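O-succinylhomoserine sulfhydrylase (Mycobacterium tuberculosis, PDB 3NDN) probably catalyses the formation of L-homocysteine from O-succinyl-L-homoserine and hydrogen sulfide, with a covalently bound pyridoxal 5'-phosphate, in methionine biosynthesis. Local coordinates at residues E46-T51 / S263-W268; V83-E88 / V269-L274. All coordinates share one frame; numbering follows the deposited sequence.

Contact 1 (E46-T51 / S263-W268); sequences EAMYLT and SAFNAW
M48 sets its methyl in the angle between two aromatic rings of helix 264-273. M48 CE lies 3.5 Å from F265 CD1. It stands 3.2 Å above the plane of the W268 indole, offset toward the rim. The M48 chain runs nearly straight from its backbone, with CG anti to N (chi1 -170°). It then bends at chi3 (-75°), and this last turn carries the methyl onto the indole. The sulfur makes Met-aromatic contacts with both residues. M48 SD is 5.3 Å from the centroid of the F265 ring and 5.5 Å from that of the W268 five-membered ring. Both approaches are oblique.

A water joins the two segments at the indole edge. It lies in the ring plane, accepts from W268 NE1 at 2.9 Å and donates to E46 O, also at 2.9 Å. The indole N-H and the loop carbonyl are thus both satisfied, which should help hold the ring's rotation.

Further along, L50 CD2 packs on A264 CB at 4.0 Å. The first turn of the helix is N-capped: S263 OG accepts from F265 N at 3.2 Å, on a bent path of 138°. L50 is the centre of an inverse gamma turn.

Other chains close in on the same residues. L50 packs on W268 of the second subunit, and the F265 ring stacks on F265 of the third. The arrangement is an extended N-terminal segment laid against a capped helix at the meeting of subunits in a trans-sulfuration enzyme homotetramer.

Contact 2 (V83-E88 / V269-L274); sequences VSVFEE and VLLKGL
K272 NZ is gripped by two carboxylates, through salt bridges to E46 OE1 and E275 OE2, while its neighbour L271 packs on V85 and F86. The motif is a helix-helix packing in a PLP-dependent enzyme of the Cys/Met metabolism family. Helix 81-94 and helix 264-273 run in roughly the same direction. The axes of the two short segments come within 9.0 Å at a crossing angle of 34°.

The interface is apolar and buried. F86 is its main side chain on helix 81-94, and three leucines of the other helix meet it. F86 CG is anti to the backbone N (chi1 165°), which swings the ring over to L270 and L274. L270 approaches with its CB, which lies 3.7 Å from F86 CE1. L274 CD1 comes obliquely from the other side of the ring plane, 4.0 Å from F86 CD1, so L270 and L274 flank the same ring atoms. The L274 and F86 side chains cross at about a right angle.

L271 works closer to the backbone. Its CB meets F86 CB at 4.2 Å, beside the closest pair of CA atoms of the two segments, F86 and L271, 4.8 Å apart.

A polar bond borders this apolar patch. L271 O accepts from R89 NH2, which ties helix 264-273 to the next turn of helix 81-94. F86 also packs on A101 of strand 98-102, an outer strand of the seven-stranded sheet in this chain, and on M262.

L271 CG lies between the backbone N and the carbonyl carbon (chi1 72°). From there its CD2 methyl meets V85 CG1 at 4.0 Å.

Contacts 1 and 2 share helix 264-273. Contact 1 uses its first turn and contact 2 its later part. Their centres are 9 Å apart. They also touch directly: A267 CB meets V83 CG2 at 3.9 Å, and E46 CG meets L271 CD1 at 3.7 Å. The E46-K272 salt bridge, 2.9 Å from OE1 to NZ, ties the 46-51 loop to segment 269-274. E46 OE2 also makes a salt bridge to R89 of helix 81-94, so the carboxylate reaches both helices. Helix 264-273 thus packs against both the 46-51 loop and helix 81-94. Contact 1 is the farther from the chain centre, about 22 Å against 16 Å. Neither contact contains K227, the predicted PLP-bearing lysine.

Contact 1 (E46-T51 / S263-W268)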
loop_
_atom_site.group_PDB
_atom_site.type_symbol
_atom_site.label_atom_id
_atom_site.label_comp_id
_atom_site.label_asym_id
_atom_site.label_seq_id
_atom_site.Cartn_x
_atom_site.Cartn_y
_atom_site.Cartn_z
ATOM N N GLU A 46 -10.992 8.887 0.479
ATOM C CA GLU A 46 -11.517 7.625 1.026
ATOM C C GLU A 46 -10.506 6.804 1.865
ATOM O O GLU A 46 -9.401 6.512 1.419
ATOM C CB GLU A 46 -12.135 6.768 -0.092
ATOM C CG GLU A 46 -13.366 7.401 -0.823
ATOM C CD GLU A 46 -12.990 8.433 -1.906
ATOM O OE1 GLU A 46 -11.818 8.909 -1.977
ATOM O OE2 GLU A 46 -13.889 8.780 -2.701
ATOM N N ALA A 47 -10.899 6.462 3.091
ATOM C CA ALA A 47 -10.042 5.725 4.026
ATOM C C ALA A 47 -9.900 4.227 3.707
ATOM O O ALA A 47 -10.823 3.610 3.149
ATOM C CB ALA A 47 -10.578 5.897 5.456
ATOM N N MET A 48 -8.754 3.647 4.082
ATOM C CA MET A 48 -8.473 2.200 3.862
ATOM C C MET A 48 -8.418 1.448 5.196
ATOM O O MET A 48 -7.513 1.691 5.993
ATOM C CB MET A 48 -7.132 2.035 3.133
ATOM C CG MET A 48 -6.839 0.611 2.626
ATOM S SD MET A 48 -5.090 0.366 2.215
ATOM C CE MET A 48 -4.952 1.243 0.656
ATOM N N TYR A 49 -9.353 0.510 5.398
ATOM C CA TYR A 49 -9.464 -0.259 6.641
ATOM C C TYR A 49 -8.879 -1.668 6.499
ATOM O O TYR A 49 -9.607 -2.648 6.274
ATOM C CB TYR A 49 -10.923 -0.281 7.187
ATOM C CG TYR A 49 -11.460 1.099 7.588
ATOM C CD1 TYR A 49 -11.262 1.596 8.882
ATOM C CD2 TYR A 49 -12.160 1.901 6.678
ATOM C CE1 TYR A 49 -11.725 2.873 9.248
ATOM C CE2 TYR A 49 -12.630 3.181 7.033
ATOM C CZ TYR A 49 -12.420 3.647 8.336
ATOM O OH TYR A 49 -12.865 4.901 8.737
ATOM N N LEU A 50 -7.556 -1.754 6.648
ATOM C CA LEU A 50 -6.850 -3.046 6.603
ATOM C C LEU A 50 -7.025 -3.744 7.949
ATOM O O LEU A 50 -6.169 -3.653 8.828
ATOM C CB LEU A 50 -5.360 -2.874 6.254
ATOM C CG LEU A 50 -5.037 -2.269 4.876
ATOM C CD1 LEU A 50 -3.531 -2.156 4.610
ATOM C CD2 LEU A 50 -5.719 -3.074 3.771
ATOM N N THR A 51 -8.155 -4.445 8.081
ATOM C CA THR A 51 -8.476 -5.239 9.257
ATOM C C THR A 51 -9.251 -6.475 8.783
ATOM O O THR A 51 -10.081 -6.384 7.843
ATOM C CB THR A 51 -9.308 -4.434 10.296
ATOM O OG1 THR A 51 -9.314 -5.132 11.544
ATOM C CG2 THR A 51 -10.778 -4.220 9.823
ATOM N N SER A 263 -9.592 -8.021 -1.577
ATOM C CA SER A 263 -8.732 -7.412 -0.574
ATOM C C SER A 263 -9.120 -5.923 -0.402
ATOM O O SER A 263 -9.417 -5.251 -1.374
ATOM C CB SER A 263 -7.273 -7.544 -0.995
ATOM O OG SER A 263 -6.462 -6.624 -0.292
ATOM N N ALA A 264 -9.143 -5.427 0.832
ATOM C CA ALA A 264 -9.405 -3.992 1.069
ATOM C C ALA A 264 -8.405 -3.045 0.382
ATOM O O ALA A 264 -8.768 -1.899 0.042
ATOM C CB ALA A 264 -9.493 -3.697 2.608
ATOM N N PHE A 265 -7.153 -3.489 0.191
ATOM C CA PHE A 265 -6.163 -2.677 -0.541
ATOM C C PHE A 265 -6.606 -2.557 -2.022
ATOM O O PHE A 265 -6.668 -1.457 -2.577
ATOM C CB PHE A 265 -4.730 -3.264 -0.457
ATOM C CG PHE A 265 -3.715 -2.508 -1.282
ATOM C CD1 PHE A 265 -3.052 -1.402 -0.747
ATOM C CD2 PHE A 265 -3.457 -2.868 -2.617
ATOM C CE1 PHE A 265 -2.125 -0.681 -1.510
ATOM C CE2 PHE A 265 -2.547 -2.171 -3.379
ATOM C CZ PHE A 265 -1.876 -1.058 -2.838
ATOM N N ASN A 266 -6.945 -3.687 -2.636
ATOM C CA ASN A 266 -7.416 -3.702 -4.034
ATOM C C ASN A 266 -8.694 -2.845 -4.186
ATOM O O ASN A 266 -8.859 -2.142 -5.178
ATOM C CB ASN A 266 -7.678 -5.143 -4.528
ATOM C CG ASN A 266 -6.394 -5.959 -4.699
ATOM O OD1 ASN A 266 -5.413 -5.786 -3.955
ATOM N ND2 ASN A 266 -6.398 -6.860 -5.677
ATOM N N ALA A 267 -9.572 -2.902 -3.185
ATOM C CA ALA A 267 -10.836 -2.147 -3.194
ATOM C C ALA A 267 -10.564 -0.633 -3.256
ATOM O O ALA A 267 -11.262 0.099 -3.961
ATOM C CB ALA A 267 -11.684 -2.491 -1.940
ATOM N N TRP A 268 -9.553 -0.180 -2.520
ATOM C CA TRP A 268 -9.123 1.234 -2.551
ATOM C C TRP A 268 -8.604 1.606 -3.957
ATOM O O TRP A 268 -9.026 2.631 -4.533
ATOM C CB TRP A 268 -8.061 1.486 -1.471
ATOM C CG TRP A 268 -7.416 2.855 -1.492
ATOM C CD1 TRP A 268 -7.937 4.023 -0.998
ATOM C CD2 TRP A 268 -6.122 3.179 -2.008
ATOM N NE1 TRP A 268 -7.040 5.054 -1.172
ATOM C CE2 TRP A 268 -5.924 4.568 -1.803
ATOM C CE3 TRP A 268 -5.112 2.431 -2.641
ATOM C CZ2 TRP A 268 -4.746 5.227 -2.191
ATOM C CZ3 TRP A 268 -3.936 3.083 -3.024
ATOM C CH2 TRP A 268 -3.767 4.474 -2.801
HETATM O O HOH W 1 -7.666 7.786 -0.513
#

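Contact 2 (V83-E88 / V269-L274)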
loop_
_atom_site.group_PDB
_atom_site.type_symbol
_atom_site.label_atom_id
_atom_site.label_comp_id
_atom_site.label_asym_id
_atom_site.label_seq_id
_atom_site.Cartn_x
_atom_site.Cartn_y
_atom_site.Cartn_z
ATOM N N VAL A 83 -14.324 -2.018 1.169
ATOM C CA VAL A 83 -15.000 -2.827 0.165
ATOM C C VAL A 83 -16.444 -2.331 -0.116
ATOM O O VAL A 83 -16.877 -2.309 -1.270
ATOM C CB VAL A 83 -14.944 -4.356 0.518
ATOM C CG1 VAL A 83 -15.740 -5.192 -0.510
ATOM C CG2 VAL A 83 -13.494 -4.833 0.541
ATOM N N SER A 84 -17.179 -1.927 0.928
ATOM C CA SER A 84 -18.544 -1.393 0.744
ATOM C C SER A 84 -18.610 -0.121 -0.126
ATOM O O SER A 84 -19.587 0.072 -0.862
ATOM C CB SER A 84 -19.216 -1.108 2.109
ATOM O OG SER A 84 -19.492 -2.316 2.798
ATOM N N VAL A 85 -17.592 0.747 -0.027
ATOM C CA VAL A 85 -17.540 1.972 -0.825
ATOM C C VAL A 85 -17.349 1.617 -2.320
ATOM O O VAL A 85 -18.033 2.191 -3.171
ATOM C CB VAL A 85 -16.412 2.955 -0.337
ATOM C CG1 VAL A 85 -16.290 4.177 -1.256
ATOM C CG2 VAL A 85 -16.655 3.405 1.131
ATOM N N PHE A 86 -16.477 0.642 -2.626
ATOM C CA PHE A 86 -16.293 0.182 -4.031
ATOM C C PHE A 86 -17.615 -0.402 -4.601
ATOM O O PHE A 86 -18.008 -0.067 -5.735
ATOM C CB PHE A 86 -15.166 -0.886 -4.162
ATOM C CG PHE A 86 -15.184 -1.627 -5.477
ATOM C CD1 PHE A 86 -14.810 -0.990 -6.654
ATOM C CD2 PHE A 86 -15.614 -2.969 -5.539
ATOM C CE1 PHE A 86 -14.851 -1.662 -7.875
ATOM C CE2 PHE A 86 -15.663 -3.644 -6.749
ATOM C CZ PHE A 86 -15.290 -2.997 -7.925
ATOM N N GLU A 87 -18.250 -1.280 -3.822
ATOM C CA GLU A 87 -19.518 -1.958 -4.203
ATOM C C GLU A 87 -20.617 -0.925 -4.502
ATOM O O GLU A 87 -21.320 -1.026 -5.519
ATOM C CB GLU A 87 -20.006 -2.909 -3.104
ATOM C CG GLU A 87 -19.234 -4.240 -2.962
ATOM C CD GLU A 87 -19.558 -5.020 -1.676
ATOM O OE1 GLU A 87 -20.113 -4.415 -0.718
ATOM O OE2 GLU A 87 -19.246 -6.253 -1.606
ATOM N N GLU A 88 -20.760 0.064 -3.625
ATOM C CA GLU A 88 -21.837 1.054 -3.792
ATOM C C GLU A 88 -21.594 2.048 -4.920
ATOM O O GLU A 88 -22.532 2.428 -5.643
ATOM C CB GLU A 88 -22.145 1.755 -2.465
ATOM C CG GLU A 88 -23.249 2.822 -2.545
ATOM C CD GLU A 88 -24.666 2.255 -2.545
ATOM O OE1 GLU A 88 -24.839 1.001 -2.547
ATOM O OE2 GLU A 88 -25.618 3.088 -2.532
ATOM N N VAL A 269 -7.733 0.771 -4.517
ATOM C CA VAL A 269 -7.236 0.994 -5.893
ATOM C C VAL A 269 -8.387 1.158 -6.924
ATOM O O VAL A 269 -8.398 2.117 -7.725
ATOM C CB VAL A 269 -6.233 -0.107 -6.358
ATOM C CG1 VAL A 269 -5.846 0.111 -7.845
ATOM C CG2 VAL A 269 -4.981 -0.109 -5.477
ATOM N N LEU A 270 -9.359 0.244 -6.866
ATOM C CA LEU A 270 -10.462 0.202 -7.809
ATOM C C LEU A 270 -11.492 1.329 -7.644
ATOM O O LEU A 270 -11.959 1.852 -8.632
ATOM C CB LEU A 270 -11.144 -1.180 -7.789
ATOM C CG LEU A 270 -10.232 -2.362 -8.163
ATOM C CD1 LEU A 270 -10.969 -3.704 -8.060
ATOM C CD2 LEU A 270 -9.631 -2.198 -9.567
ATOM N N LEU A 271 -11.861 1.682 -6.407
ATOM C CA LEU A 271 -12.820 2.779 -6.173
ATOM C C LEU A 271 -12.272 4.149 -6.611
ATOM O O LEU A 271 -13.039 5.028 -7.051
ATOM C CB LEU A 271 -13.289 2.798 -4.676
ATOM C CG LEU A 271 -12.362 3.257 -3.541
ATOM C CD1 LEU A 271 -12.407 4.835 -3.361
ATOM C CD2 LEU A 271 -12.703 2.589 -2.200
ATOM N N LYS A 272 -10.952 4.331 -6.516
ATOM C CA LYS A 272 -10.335 5.558 -6.972
ATOM C C LYS A 272 -10.250 5.490 -8.519
ATOM O O LYS A 272 -10.377 6.506 -9.183
ATOM C CB LYS A 272 -8.939 5.759 -6.343
ATOM C CG LYS A 272 -8.934 5.936 -4.798
ATOM C CD LYS A 272 -9.786 7.145 -4.320
ATOM C CE LYS A 272 -9.054 8.465 -4.486
ATOM N NZ LYS A 272 -9.892 9.642 -4.036
ATOM N N GLY A 273 -10.092 4.292 -9.074
ATOM C CA GLY A 273 -10.135 4.143 -10.567
ATOM C C GLY A 273 -11.499 4.532 -11.150
ATOM O O GLY A 273 -11.597 5.041 -12.282
ATOM N N LEU A 274 -12.557 4.300 -10.379
ATOM C CA LEU A 274 -13.925 4.586 -10.850
ATOM C C LEU A 274 -14.162 6.107 -11.023
ATOM O O LEU A 274 -15.017 6.530 -11.809
ATOM C CB LEU A 274 -14.961 3.969 -9.911
ATOM C CG LEU A 274 -15.192 2.443 -9.980
ATOM C CD1 LEU A 274 -16.147 2.045 -8.849
ATOM C CD2 LEU A 274 -15.744 1.993 -11.354
#